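Local coordinates for cellulosomal scaffoldin anchoring protein C (Acetivibrio cellulolyticus, PDB 4UYP) that probably anchors cellulosomes to the bacterial cell surface, this part being its third cohesin domain, which binds the dockerin of the adaptor scaffoldin ScaB, at residues L34-F40 and G71-F77. Sequence-based numbering, arbitrary orientation.
Sequences LSFRTNF and GFASMTF
Arg-37 leaves its strand extended, with CG opposite the backbone N (chi1 180°), and bends only at chi3 (-62°), which lays its guanidinium over Phe-72. The Phe-72 ring stands up to meet it because its CG sits between the backbone N and the carbonyl carbon. The two flat groups stack with planes 9° apart, and CZ of Arg-37 lies 4.2 Å from the ring centroid of Phe-72, a cation-pi pair that an arginine makes well, since its flat charged end can stack while its N-H groups bond outward around the rim. One of these, NH2, reaches Val-25 O of the ScaB dockerin chain, while Ser-74 is small enough to fit beside the arginine; in the conformer described, its OG hydrogen-bonds to Leu-26 O of that chain.

Beneath these side chains run two antiparallel strands of the cohesin beta-sandwich, 33-39 and 72-78, whose face bearing Ser-35, Arg-37, Phe-72, Ser-74 and Thr-76 receives the dockerin. The other face turns into the hydrophobic core: Phe-36 and Met-75 lie side by side, CE of Met-75, in the conformer modelled here, meeting the ring edge at CD2 of Phe-36 at 3.8 Å, and CG of Leu-34 rests 3.8 Å from CB of Phe-77. Paired backbone hydrogen bonds join Leu-34 with Phe-77, Phe-36 with Met-75 and Thr-38 with Ala-73, the hydrogen-bonded pairs of the antiparallel register.

At the end of the pairing, Gly-71 O is gripped twice, by Asn-39 ND2 and Phe-40 N, each 3.0 Å away and approaching from opposite faces of the carbonyl plane. Asparagine suits this place because its amide donates and accepts at once, OD1 taking a hydrogen bond from Asn-115 ND2. Gly-71 and Phe-72 form a G1 bulge opposite Asn-67; the positive phi of Gly-71 suits a residue without a side chain, whose bare CA also packs over the Phe-40 ring, 3.8 Å from its centroid.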
loop_
_atom_site.group_PDB
_atom_site.type_symbol
_atom_site.label_atom_id
_atom_site.label_comp_id
_atom_site.label_asym_id
_atom_site.label_seq_id
_atom_site.Cartn_x
_atom_site.Cartn_y
_atom_site.Cartn_z
ATOM N N LEU C 34 3.394 -1.831 17.329
ATOM C CA LEU C 34 3.335 -1.089 16.050
ATOM C C LEU C 34 3.372 -2.102 14.949
ATOM O O LEU C 34 3.884 -3.231 15.053
ATOM C CB LEU C 34 4.520 -0.095 15.925
ATOM C CG LEU C 34 5.898 -0.738 15.641
ATOM C CD1 LEU C 34 6.161 -0.642 14.110
ATOM C CD2 LEU C 34 6.966 0.066 16.425
ATOM N N SER C 35 2.780 -1.691 13.828
ATOM C CA SER C 35 3.068 -2.374 12.523
ATOM C C SER C 35 3.543 -1.295 11.545
ATOM O O SER C 35 3.176 -0.148 11.636
ATOM C CB SER C 35 1.830 -3.091 11.984
ATOM O OG SER C 35 0.818 -2.152 11.669
ATOM N N PHE C 36 4.420 -1.759 10.666
ATOM C CA PHE C 36 4.985 -0.832 9.701
ATOM C C PHE C 36 5.060 -1.565 8.385
ATOM O O PHE C 36 5.647 -2.659 8.321
ATOM C CB PHE C 36 6.408 -0.364 10.120
ATOM C CG PHE C 36 7.022 0.609 9.149
ATOM C CD1 PHE C 36 6.576 1.879 9.181
ATOM C CD2 PHE C 36 7.948 0.188 8.157
ATOM C CE1 PHE C 36 6.979 2.843 8.317
ATOM C CE2 PHE C 36 8.360 1.222 7.208
ATOM C CZ PHE C 36 7.861 2.464 7.388
ATOM N N ARG C 37 4.402 -1.080 7.308
ATOM C CA ARG C 37 4.470 -1.762 6.000
ATOM C C ARG C 37 4.948 -0.813 4.958
ATOM O O ARG C 37 4.528 0.350 4.926
ATOM C CB ARG C 37 3.054 -2.192 5.658
ATOM C CG ARG C 37 3.101 -2.902 4.292
ATOM C CD ARG C 37 1.768 -3.495 3.833
ATOM N NE ARG C 37 1.350 -4.508 4.757
ATOM C CZ ARG C 37 0.379 -5.329 4.442
ATOM N NH1 ARG C 37 -0.292 -5.304 3.279
ATOM N NH2 ARG C 37 -0.008 -6.274 5.298
ATOM N N THR C 38 5.880 -1.300 4.145
ATOM C CA THR C 38 6.430 -0.548 2.967
ATOM C C THR C 38 5.977 -1.248 1.723
ATOM O O THR C 38 6.031 -2.479 1.618
ATOM C CB THR C 38 8.001 -0.589 2.886
ATOM O OG1 THR C 38 8.468 -1.918 2.799
ATOM C CG2 THR C 38 8.605 0.104 4.168
ATOM N N ASN C 39 5.579 -0.478 0.683
ATOM C CA ASN C 39 5.446 -1.055 -0.658
ATOM C C ASN C 39 6.602 -0.640 -1.584
ATOM O O ASN C 39 7.272 0.340 -1.346
ATOM C CB ASN C 39 4.097 -0.549 -1.280
ATOM C CG ASN C 39 2.877 -1.171 -0.529
ATOM O OD1 ASN C 39 2.278 -0.448 0.320
ATOM N ND2 ASN C 39 2.573 -2.403 -0.773
ATOM N N PHE C 40 6.631 -1.455 -2.599
ATOM C CA PHE C 40 7.649 -1.253 -3.666
ATOM C C PHE C 40 7.153 -1.959 -4.916
ATOM O O PHE C 40 6.312 -2.859 -4.886
ATOM C CB PHE C 40 9.018 -1.869 -3.252
ATOM C CG PHE C 40 8.939 -3.352 -2.851
ATOM C CD1 PHE C 40 8.640 -3.690 -1.460
ATOM C CD2 PHE C 40 9.143 -4.445 -3.788
ATOM C CE1 PHE C 40 8.598 -5.049 -1.079
ATOM C CE2 PHE C 40 9.093 -5.773 -3.377
ATOM C CZ PHE C 40 8.804 -6.079 -2.006
ATOM N N GLY C 71 4.699 -7.041 -3.702
ATOM C CA GLY C 71 5.342 -5.711 -3.479
ATOM C C GLY C 71 5.125 -5.058 -2.101
ATOM O O GLY C 71 4.905 -3.877 -1.972
ATOM N N PHE C 72 5.219 -5.946 -1.035
ATOM C CA PHE C 72 5.224 -5.258 0.281
ATOM C C PHE C 72 6.110 -6.053 1.253
ATOM O O PHE C 72 6.405 -7.205 1.110
ATOM C CB PHE C 72 3.806 -5.066 0.897
ATOM C CG PHE C 72 3.118 -6.384 1.222
ATOM C CD1 PHE C 72 3.275 -7.028 2.501
ATOM C CD2 PHE C 72 2.249 -7.023 0.319
ATOM C CE1 PHE C 72 2.602 -8.241 2.762
ATOM C CE2 PHE C 72 1.573 -8.217 0.641
ATOM C CZ PHE C 72 1.770 -8.881 1.850
ATOM N N ALA C 73 6.503 -5.279 2.247
ATOM C CA ALA C 73 7.257 -5.775 3.417
ATOM C C ALA C 73 6.608 -5.207 4.641
ATOM O O ALA C 73 6.389 -4.014 4.743
ATOM C CB ALA C 73 8.725 -5.370 3.360
ATOM N N SER C 74 6.418 -6.076 5.639
ATOM C CA SER C 74 5.706 -5.710 6.906
ATOM C C SER C 74 6.554 -6.108 8.084
ATOM O O SER C 74 7.192 -7.153 8.071
ATOM C CB SER C 74 4.378 -6.437 7.087
ATOM O OG SER C 74 3.503 -6.175 5.965
ATOM N N MET C 75 6.521 -5.269 9.082
ATOM C CA MET C 75 7.284 -5.456 10.346
ATOM C C MET C 75 6.304 -5.209 11.504
ATOM O O MET C 75 5.570 -4.214 11.442
ATOM C CB MET C 75 8.476 -4.447 10.381
ATOM C CG MET C 75 9.648 -4.921 9.471
ATOM S SD MET C 75 10.217 -3.554 8.402
ATOM C CE MET C 75 8.911 -3.393 7.140
ATOM N N THR C 76 6.384 -6.026 12.540
ATOM C CA THR C 76 5.636 -5.683 13.789
ATOM C C THR C 76 6.553 -5.717 14.972
ATOM O O THR C 76 7.526 -6.481 15.044
ATOM C CB THR C 76 4.453 -6.616 14.117
ATOM O OG1 THR C 76 4.873 -8.000 14.208
ATOM C CG2 THR C 76 3.426 -6.522 12.962
ATOM N N PHE C 77 6.219 -4.854 15.943
ATOM C CA PHE C 77 6.829 -4.888 17.292
ATOM C C PHE C 77 5.723 -5.014 18.307
ATOM O O PHE C 77 4.674 -4.337 18.211
ATOM C CB PHE C 77 7.572 -3.586 17.560
ATOM C CG PHE C 77 8.112 -3.474 18.970
ATOM C CD1 PHE C 77 9.206 -4.239 19.392
ATOM C CD2 PHE C 77 7.491 -2.644 19.882
ATOM C CE1 PHE C 77 9.713 -4.144 20.682
ATOM C CE2 PHE C 77 7.978 -2.548 21.192
ATOM C CZ PHE C 77 9.069 -3.286 21.592
#